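Local coordinates for protein CDA peptide synthetase I (Streptomyces coelicolor, PDB 5DU9) that belongs to the condensation-domain family and represents one domain of a nonribosomal peptide synthetase, built on a chloramphenicol acetyltransferase-like fold, at residues Pro114-Arg126 and Ser139-Tyr153. The protein carries 1 engineered substitution. Sequence-based numbering, arbitrary orientation.
Sequences PEGEAQRWMDRDR and SHALFTLGGGRHLYY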
ATOM      1  N   PRO A 114     -24.556   1.229  -9.501  1.00 30.03           N
ATOM      2  CA  PRO A 114     -23.878   0.041  -8.972  1.00 28.05           C
ATOM      3  C   PRO A 114     -22.497   0.349  -8.398  1.00 26.47           C
ATOM      4  O   PRO A 114     -22.137  -0.173  -7.344  1.00 27.20           O
ATOM      5  CB  PRO A 114     -23.764  -0.874 -10.194  1.00 28.36           C
ATOM      6  CG  PRO A 114     -24.853  -0.431 -11.106  1.00 37.14           C
ATOM      7  CD  PRO A 114     -24.965   1.048 -10.905  1.00 35.62           C
ATOM      8  N   GLU A 115     -21.739   1.198  -9.083  1.00 30.71           N
ATOM      9  CA  GLU A 115     -20.383   1.518  -8.654  1.00 28.21           C
ATOM     10  C   GLU A 115     -20.394   2.257  -7.317  1.00 25.12           C
ATOM     11  O   GLU A 115     -19.610   1.946  -6.421  1.00 24.69           O
ATOM     12  CB  GLU A 115     -19.664   2.353  -9.716  1.00 29.15           C
ATOM     13  CG  GLU A 115     -19.345   1.592 -11.001  1.00 32.95           C
ATOM     14  CD  GLU A 115     -20.570   1.316 -11.863  1.00 36.54           C
ATOM     15  OE1 GLU A 115     -21.592   2.018 -11.706  1.00 37.08           O
ATOM     16  OE2 GLU A 115     -20.508   0.394 -12.703  1.00 51.12           O
ATOM     17  N   GLY A 116     -21.288   3.229  -7.184  1.00 29.28           N
ATOM     18  CA  GLY A 116     -21.401   3.993  -5.954  1.00 28.57           C
ATOM     19  C   GLY A 116     -21.841   3.141  -4.777  1.00 29.65           C
ATOM     20  O   GLY A 116     -21.324   3.282  -3.666  1.00 25.24           O
ATOM     21  N   GLU A 117     -22.797   2.252  -5.013  1.00 28.82           N
ATOM     22  CA  GLU A 117     -23.275   1.362  -3.959  1.00 31.56           C
ATOM     23  C   GLU A 117     -22.180   0.408  -3.500  1.00 24.81           C
ATOM     24  O   GLU A 117     -22.080   0.090  -2.312  1.00 25.31           O
ATOM     25  CB  GLU A 117     -24.488   0.562  -4.436  1.00 27.73           C
ATOM     26  CG  GLU A 117     -25.784   1.330  -4.374  1.00 33.96           C
ATOM     27  CD  GLU A 117     -26.132   1.768  -2.965  1.00 39.58           C
ATOM     28  OE1 GLU A 117     -26.272   0.890  -2.087  1.00 42.71           O
ATOM     29  OE2 GLU A 117     -26.252   2.989  -2.733  1.00 42.63           O
ATOM     30  N   ALA A 118     -21.369  -0.055  -4.444  1.00 23.35           N
ATOM     31  CA  ALA A 118     -20.261  -0.940  -4.121  1.00 21.06           C
ATOM     32  C   ALA A 118     -19.244  -0.221  -3.241  1.00 20.62           C
ATOM     33  O   ALA A 118     -18.743  -0.786  -2.271  1.00 21.76           O
ATOM     34  CB  ALA A 118     -19.602  -1.448  -5.391  1.00 24.54           C
ATOM     35  N   GLN A 119     -18.950   1.033  -3.579  1.00 22.86           N
ATOM     36  CA  GLN A 119     -17.997   1.825  -2.809  1.00 20.70           C
ATOM     37  C   GLN A 119     -18.509   2.029  -1.391  1.00 19.89           C
ATOM     38  O   GLN A 119     -17.755   1.914  -0.426  1.00 22.86           O
ATOM     39  CB  GLN A 119     -17.746   3.180  -3.480  1.00 22.42           C
ATOM     40  CG  GLN A 119     -16.733   4.065  -2.746  1.00 23.63           C
ATOM     41  CD  GLN A 119     -15.316   3.510  -2.794  1.00 22.37           C
ATOM     42  OE1 GLN A 119     -14.787   3.220  -3.867  1.00 26.12           O
ATOM     43  NE2 GLN A 119     -14.699   3.362  -1.628  1.00 23.70           N
ATOM     44  N   ARG A 120     -19.798   2.330  -1.275  1.00 24.59           N
ATOM     45  CA  ARG A 120     -20.427   2.525   0.023  1.00 22.33           C
ATOM     46  C   ARG A 120     -20.335   1.249   0.859  1.00 26.69           C
ATOM     47  O   ARG A 120     -20.090   1.307   2.064  1.00 24.07           O
ATOM     48  CB  ARG A 120     -21.887   2.949  -0.148  1.00 24.47           C
ATOM     49  CG  ARG A 120     -22.615   3.187   1.162  1.00 33.05           C
ATOM     50  CD  ARG A 120     -23.998   3.774   0.940  1.00 38.61           C
ATOM     51  NE  ARG A 120     -24.774   3.798   2.177  1.00 48.40           N
ATOM     52  CZ  ARG A 120     -25.308   2.720   2.743  1.00 53.22           C
ATOM     53  NH1 ARG A 120     -25.151   1.525   2.187  1.00 47.55           N
ATOM     54  NH2 ARG A 120     -25.998   2.835   3.869  1.00 49.02           N
ATOM     55  N   TRP A 121     -20.519   0.102   0.215  1.00 23.11           N
ATOM     56  CA  TRP A 121     -20.434  -1.182   0.906  1.00 23.61           C
ATOM     57  C   TRP A 121     -19.025  -1.427   1.429  1.00 19.40           C
ATOM     58  O   TRP A 121     -18.838  -1.860   2.570  1.00 21.93           O
ATOM     59  CB  TRP A 121     -20.848  -2.328  -0.023  1.00 23.96           C
ATOM     60  CG  TRP A 121     -21.162  -3.599   0.709  1.00 23.44           C
ATOM     61  CD1 TRP A 121     -22.400  -4.065   1.042  1.00 22.88           C
ATOM     62  CD2 TRP A 121     -20.224  -4.561   1.207  1.00 20.45           C
ATOM     63  NE1 TRP A 121     -22.292  -5.259   1.714  1.00 22.87           N
ATOM     64  CE2 TRP A 121     -20.968  -5.582   1.831  1.00 21.38           C
ATOM     65  CE3 TRP A 121     -18.830  -4.656   1.188  1.00 18.37           C
ATOM     66  CZ2 TRP A 121     -20.362  -6.687   2.425  1.00 21.42           C
ATOM     67  CZ3 TRP A 121     -18.234  -5.751   1.783  1.00 19.83           C
ATOM     68  CH2 TRP A 121     -19.000  -6.751   2.392  1.00 20.73           C
ATOM     69  N   MET A 122     -18.033  -1.150   0.588  1.00 18.61           N
ATOM     70  CA  MET A 122     -16.640  -1.358   0.959  1.00 18.53           C
ATOM     71  C   MET A 122     -16.228  -0.411   2.086  1.00 16.44           C
ATOM     72  O   MET A 122     -15.503  -0.803   2.998  1.00 20.82           O
ATOM     73  CB  MET A 122     -15.730  -1.171  -0.258  1.00 16.87           C
ATOM     74  CG  MET A 122     -15.907  -2.247  -1.321  1.00 15.70           C
ATOM     75  SD  MET A 122     -14.753  -2.108  -2.702  1.00 18.32           S
ATOM     76  CE  MET A 122     -15.377  -0.657  -3.540  1.00 21.15           C
ATOM     77  N   ASP A 123     -16.697   0.829   2.026  1.00 18.31           N
ATOM     78  CA  ASP A 123     -16.389   1.809   3.064  1.00 20.82           C
ATOM     79  C   ASP A 123     -16.950   1.376   4.416  1.00 22.93           C
ATOM     80  O   ASP A 123     -16.299   1.527   5.448  1.00 26.76           O
ATOM     81  CB  ASP A 123     -16.947   3.183   2.691  1.00 21.68           C
ATOM     82  CG  ASP A 123     -16.205   3.825   1.538  1.00 32.52           C
ATOM     83  OD1 ASP A 123     -15.050   3.431   1.275  1.00 29.33           O
ATOM     84  OD2 ASP A 123     -16.775   4.734   0.901  1.00 35.75           O
ATOM     85  N   ARG A 124     -18.163   0.838   4.407  1.00 19.46           N
ATOM     86  CA  ARG A 124     -18.790   0.381   5.638  1.00 21.43           C
ATOM     87  C   ARG A 124     -18.100  -0.880   6.164  1.00 19.34           C
ATOM     88  O   ARG A 124     -17.980  -1.073   7.370  1.00 21.41           O
ATOM     89  CB  ARG A 124     -20.280   0.137   5.408  1.00 26.64           C
ATOM     90  CG  ARG A 124     -21.048   1.422   5.140  1.00 32.00           C
ATOM     91  CD  ARG A 124     -22.465   1.162   4.662  1.00 40.35           C
ATOM     92  NE  ARG A 124     -23.317   0.641   5.726  1.00 35.07           N
ATOM     93  CZ  ARG A 124     -23.976   1.396   6.602  1.00 46.40           C
ATOM     94  NH1 ARG A 124     -23.886   2.720   6.558  1.00 46.91           N
ATOM     95  NH2 ARG A 124     -24.729   0.825   7.533  1.00 50.89           N
ATOM     96  N   ASP A 125     -17.630  -1.730   5.260  1.00 19.30           N
ATOM     97  CA  ASP A 125     -16.893  -2.915   5.678  1.00 20.29           C
ATOM     98  C   ASP A 125     -15.570  -2.511   6.319  1.00 19.67           C
ATOM     99  O   ASP A 125     -15.192  -3.034   7.369  1.00 20.57           O
ATOM    100  CB  ASP A 125     -16.637  -3.851   4.497  1.00 18.22           C
ATOM    101  CG  ASP A 125     -15.931  -5.128   4.916  1.00 18.13           C
ATOM    102  OD1 ASP A 125     -16.626  -6.084   5.316  1.00 23.27           O
ATOM    103  OD2 ASP A 125     -14.684  -5.163   4.865  1.00 23.29           O
ATOM    104  N   ARG A 126     -14.881  -1.571   5.682  1.00 20.40           N
ATOM    105  CA  ARG A 126     -13.578  -1.107   6.149  1.00 19.60           C
ATOM    106  C   ARG A 126     -13.674  -0.474   7.535  1.00 22.10           C
ATOM    107  O   ARG A 126     -12.686  -0.410   8.264  1.00 24.96           O
ATOM    108  CB  ARG A 126     -12.987  -0.114   5.135  1.00 24.81           C
ATOM    109  CG  ARG A 126     -11.955   0.862   5.691  1.00 42.86           C
ATOM    110  CD  ARG A 126     -11.202   1.583   4.570  1.00 32.91           C
ATOM    111  NE  ARG A 126     -11.954   2.697   3.980  1.00 31.40           N
ATOM    112  CZ  ARG A 126     -11.633   3.987   4.093  1.00 32.42           C
ATOM    113  NH1 ARG A 126     -10.560   4.377   4.776  1.00 26.32           N
ATOM    114  NH2 ARG A 126     -12.393   4.906   3.510  1.00 31.53           N
ATOM    115  N   SER A 139     -11.991  -9.878   4.582  1.00 15.93           N
ATOM    116  CA  SER A 139     -13.383  -9.776   4.183  1.00 17.37           C
ATOM    117  C   SER A 139     -13.423  -9.759   2.660  1.00 16.12           C
ATOM    118  O   SER A 139     -12.698  -8.990   2.034  1.00 18.49           O
ATOM    119  CB  SER A 139     -14.015  -8.513   4.770  1.00 17.47           C
ATOM    120  OG  SER A 139     -15.376  -8.390   4.406  1.00 22.40           O
ATOM    121  N   HIS A 140     -14.261 -10.611   2.078  1.00 17.90           N
ATOM    122  CA  HIS A 140     -14.284 -10.806   0.633  1.00 15.90           C
ATOM    123  C   HIS A 140     -15.687 -10.649   0.077  1.00 18.48           C
ATOM    124  O   HIS A 140     -16.639 -11.231   0.597  1.00 19.00           O
ATOM    125  CB  HIS A 140     -13.744 -12.191   0.274  1.00 19.79           C
ATOM    126  CG  HIS A 140     -12.373 -12.461   0.809  1.00 18.14           C
ATOM    127  ND1 HIS A 140     -11.255 -12.497   0.004  1.00 19.23           N
ATOM    128  CD2 HIS A 140     -11.939 -12.705   2.068  1.00 18.86           C
ATOM    129  CE1 HIS A 140     -10.192 -12.755   0.744  1.00 19.55           C
ATOM    130  NE2 HIS A 140     -10.579 -12.883   2.000  1.00 18.29           N
ATOM    131  N   ALA A 141     -15.808  -9.863  -0.986  1.00 16.81           N
ATOM    132  CA  ALA A 141     -17.091  -9.702  -1.658  1.00 19.92           C
ATOM    133  C   ALA A 141     -16.919  -9.597  -3.164  1.00 20.72           C
ATOM    134  O   ALA A 141     -16.023  -8.912  -3.653  1.00 20.63           O
ATOM    135  CB  ALA A 141     -17.816  -8.474  -1.128  1.00 20.23           C
ATOM    136  N   LEU A 142     -17.789 -10.298  -3.884  1.00 19.58           N
ATOM    137  CA  LEU A 142     -17.891 -10.174  -5.328  1.00 24.91           C
ATOM    138  C   LEU A 142     -19.144  -9.378  -5.646  1.00 23.51           C
ATOM    139  O   LEU A 142     -20.246  -9.786  -5.287  1.00 23.53           O
ATOM    140  CB  LEU A 142     -17.946 -11.550  -5.998  1.00 24.10           C
ATOM    141  CG  LEU A 142     -18.101 -11.540  -7.523  1.00 28.03           C
ATOM    142  CD1 LEU A 142     -16.832 -11.021  -8.189  1.00 27.54           C
ATOM    143  CD2 LEU A 142     -18.460 -12.924  -8.040  1.00 28.97           C
ATOM    144  N   PHE A 143     -18.968  -8.232  -6.294  1.00 20.76           N
ATOM    145  CA  PHE A 143     -20.096  -7.427  -6.741  1.00 25.14           C
ATOM    146  C   PHE A 143     -20.385  -7.691  -8.212  1.00 25.33           C
ATOM    147  O   PHE A 143     -19.462  -7.764  -9.021  1.00 25.95           O
ATOM    148  CB  PHE A 143     -19.820  -5.937  -6.538  1.00 22.91           C
ATOM    149  CG  PHE A 143     -19.627  -5.540  -5.106  1.00 20.28           C
ATOM    150  CD1 PHE A 143     -20.706  -5.136  -4.335  1.00 22.85           C
ATOM    151  CD2 PHE A 143     -18.367  -5.555  -4.531  1.00 18.73           C
ATOM    152  CE1 PHE A 143     -20.530  -4.763  -3.019  1.00 24.32           C
ATOM    153  CE2 PHE A 143     -18.188  -5.181  -3.213  1.00 22.75           C
ATOM    154  CZ  PHE A 143     -19.272  -4.783  -2.459  1.00 20.96           C
ATOM    155  N   THR A 144     -21.662  -7.846  -8.544  1.00 27.83           N
ATOM    156  CA  THR A 144     -22.111  -7.815  -9.932  1.00 27.18           C
ATOM    157  C   THR A 144     -22.616  -6.403 -10.212  1.00 30.02           C
ATOM    158  O   THR A 144     -23.470  -5.895  -9.485  1.00 31.14           O
ATOM    159  CB  THR A 144     -23.218  -8.848 -10.208  1.00 28.91           C
ATOM    160  OG1 THR A 144     -22.743 -10.162  -9.892  1.00 33.10           O
ATOM    161  CG2 THR A 144     -23.647  -8.805 -11.672  1.00 29.96           C
ATOM    162  N   LEU A 145     -22.090  -5.770 -11.259  1.00 30.73           N
ATOM    163  CA  LEU A 145     -22.369  -4.355 -11.516  1.00 28.06           C
ATOM    164  C   LEU A 145     -23.261  -4.082 -12.721  1.00 35.38           C
ATOM    165  O   LEU A 145     -23.605  -2.929 -12.988  1.00 54.82           O
ATOM    166  CB  LEU A 145     -21.058  -3.599 -11.710  1.00 26.87           C
ATOM    167  CG  LEU A 145     -20.065  -3.650 -10.552  1.00 26.42           C
ATOM    168  CD1 LEU A 145     -18.855  -2.791 -10.883  1.00 29.30           C
ATOM    169  CD2 LEU A 145     -20.707  -3.200  -9.248  1.00 28.43           C
ATOM    170  N   GLY A 146     -23.628  -5.123 -13.454  1.00 30.80           N
ATOM    171  CA  GLY A 146     -24.385  -4.929 -14.680  1.00 45.72           C
ATOM    172  C   GLY A 146     -23.449  -4.734 -15.858  1.00 47.26           C
ATOM    173  O   GLY A 146     -22.298  -4.328 -15.687  1.00 40.02           O
ATOM    174  N   GLY A 147     -23.941  -5.021 -17.059  1.00 39.62           N
ATOM    175  CA  GLY A 147     -23.091  -5.044 -18.233  1.00 42.79           C
ATOM    176  C   GLY A 147     -22.112  -6.202 -18.166  1.00 39.23           C
ATOM    177  O   GLY A 147     -21.162  -6.270 -18.944  1.00 38.37           O
ATOM    178  N   GLY A 148     -22.348  -7.117 -17.228  1.00 34.81           N
ATOM    179  CA  GLY A 148     -21.480  -8.261 -17.032  1.00 37.57           C
ATOM    180  C   GLY A 148     -20.250  -7.936 -16.203  1.00 37.41           C
ATOM    181  O   GLY A 148     -19.470  -8.828 -15.873  1.00 37.77           O
ATOM    182  N   ARG A 149     -20.074  -6.662 -15.861  1.00 29.14           N
ATOM    183  CA  ARG A 149     -18.897  -6.232 -15.114  1.00 30.72           C
ATOM    184  C   ARG A 149     -18.987  -6.668 -13.658  1.00 29.61           C
ATOM    185  O   ARG A 149     -20.081  -6.773 -13.096  1.00 29.34           O
ATOM    186  CB  ARG A 149     -18.727  -4.714 -15.192  1.00 33.24           C
ATOM    187  CG  ARG A 149     -18.423  -4.195 -16.586  1.00 37.65           C
ATOM    188  CD  ARG A 149     -18.234  -2.686 -16.590  1.00 34.66           C
ATOM    189  NE  ARG A 149     -19.453  -1.972 -16.212  1.00 37.49           N
ATOM    190  CZ  ARG A 149     -20.435  -1.656 -17.051  1.00 38.76           C
ATOM    191  NH1 ARG A 149     -20.362  -1.992 -18.333  1.00 41.99           N
ATOM    192  NH2 ARG A 149     -21.499  -1.004 -16.606  1.00 51.46           N
ATOM    193  N   HIS A 150     -17.828  -6.919 -13.056  1.00 25.30           N
ATOM    194  CA  HIS A 150     -17.759  -7.318 -11.658  1.00 23.90           C
ATOM    195  C   HIS A 150     -16.735  -6.501 -10.889  1.00 23.93           C
ATOM    196  O   HIS A 150     -15.899  -5.807 -11.470  1.00 22.71           O
ATOM    197  CB  HIS A 150     -17.421  -8.805 -11.538  1.00 29.55           C
ATOM    198  CG  HIS A 150     -18.588  -9.710 -11.788  1.00 29.82           C
ATOM    199  ND1 HIS A 150     -19.108  -9.925 -13.046  1.00 50.71           N
ATOM    200  CD2 HIS A 150     -19.337 -10.449 -10.939  1.00 29.54           C
ATOM    201  CE1 HIS A 150     -20.127 -10.760 -12.960  1.00 53.44           C
ATOM    202  NE2 HIS A 150     -20.286 -11.097 -11.694  1.00 35.00           N
ATOM    203  N   LEU A 151     -16.820  -6.592  -9.568  1.00 20.26           N
ATOM    204  CA  LEU A 151     -15.839  -5.982  -8.688  1.00 23.30           C
ATOM    205  C   LEU A 151     -15.558  -6.954  -7.557  1.00 20.10           C
ATOM    206  O   LEU A 151     -16.486  -7.402  -6.883  1.00 21.01           O
ATOM    207  CB  LEU A 151     -16.347  -4.640  -8.150  1.00 25.22           C
ATOM    208  CG  LEU A 151     -15.355  -3.765  -7.381  1.00 31.99           C
ATOM    209  CD1 LEU A 151     -15.731  -2.301  -7.523  1.00 43.26           C
ATOM    210  CD2 LEU A 151     -15.306  -4.150  -5.907  1.00 28.34           C
ATOM    211  N   TYR A 152     -14.287  -7.297  -7.370  1.00 18.17           N
ATOM    212  CA  TYR A 152     -13.881  -8.147  -6.255  1.00 20.32           C
ATOM    213  C   TYR A 152     -13.224  -7.292  -5.190  1.00 20.02           C
ATOM    214  O   TYR A 152     -12.192  -6.678  -5.447  1.00 17.72           O
ATOM    215  CB  TYR A 152     -12.911  -9.244  -6.706  1.00 18.41           C
ATOM    216  CG  TYR A 152     -12.645 -10.270  -5.626  1.00 18.90           C
ATOM    217  CD1 TYR A 152     -11.826  -9.978  -4.540  1.00 21.99           C
ATOM    218  CD2 TYR A 152     -13.232 -11.527  -5.680  1.00 25.26           C
ATOM    219  CE1 TYR A 152     -11.597 -10.911  -3.545  1.00 17.31           C
ATOM    220  CE2 TYR A 152     -13.003 -12.465  -4.695  1.00 23.62           C
ATOM    221  CZ  TYR A 152     -12.185 -12.150  -3.630  1.00 22.97           C
ATOM    222  OH  TYR A 152     -11.963 -13.083  -2.644  1.00 21.16           O
ATOM    223  N   TYR A 153     -13.818  -7.267  -4.000  1.00 16.67           N
ATOM    224  CA  TYR A 153     -13.285  -6.506  -2.874  1.00 16.77           C
ATOM    225  C   TYR A 153     -12.511  -7.392  -1.915  1.00 14.40           C
ATOM    226  O   TYR A 153     -13.014  -8.409  -1.446  1.00 15.96           O
ATOM    227  CB  TYR A 153     -14.419  -5.806  -2.123  1.00 17.79           C
ATOM    228  CG  TYR A 153     -14.049  -5.287  -0.742  1.00 15.27           C
ATOM    229  CD1 TYR A 153     -13.190  -4.205  -0.585  1.00 17.58           C
ATOM    230  CD2 TYR A 153     -14.587  -5.863   0.400  1.00 20.43           C
ATOM    231  CE1 TYR A 153     -12.866  -3.724   0.673  1.00 15.55           C
ATOM    232  CE2 TYR A 153     -14.269  -5.387   1.663  1.00 19.33           C
ATOM    233  CZ  TYR A 153     -13.415  -4.315   1.792  1.00 19.13           C
ATOM    234  OH  TYR A 153     -13.108  -3.845   3.053  1.00 19.71           O
TER
HETATM  235  O   HOH W   1     -22.505  -0.820 -13.922  1.00 32.56           O
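With CG swung anti to the backbone N in both Asp125 (chi1 -177°) and Tyr153 (chi1 165°), the carboxylate and the phenol meet near the end of helix 114-126. Tyr153 OH donates to Asp125 OD2 at 2.7 Å, reaching it on the anti side but tilted out of the carboxylate plane, while Ser139 OG gives its hydrogen to Asp125 OD1 at 2.8 Å from above that plane. A salt bridge from Arg33 also falls on OD2, so both oxygens are engaged and the negative charge is probably well balanced.

One turn back, Met122 lays CG over a face of the Tyr153 ring, 3.8 Å from its centroid, and SD follows obliquely as a Met-aromatic contact. Phe143 turns its edge, offset, toward the face of the five-membered ring of Trp121, planes 77° apart, and takes the methyl of Ala118 over the centre of its own face. At the far end Pro114 CB packs on Leu145 CD2 at 4.0 Å, and a water joins Glu115 OE2, Leu145 O and Arg149 NH2.

The helix thus covers one face of the hairpin, roughly antiparallel to strand 139-146, as the crossover helix of the beta-alpha-beta unit that runs from strand 103-107 to strand 138-146; Leu49 and Leu53 of helix 46-58 pack against the other face.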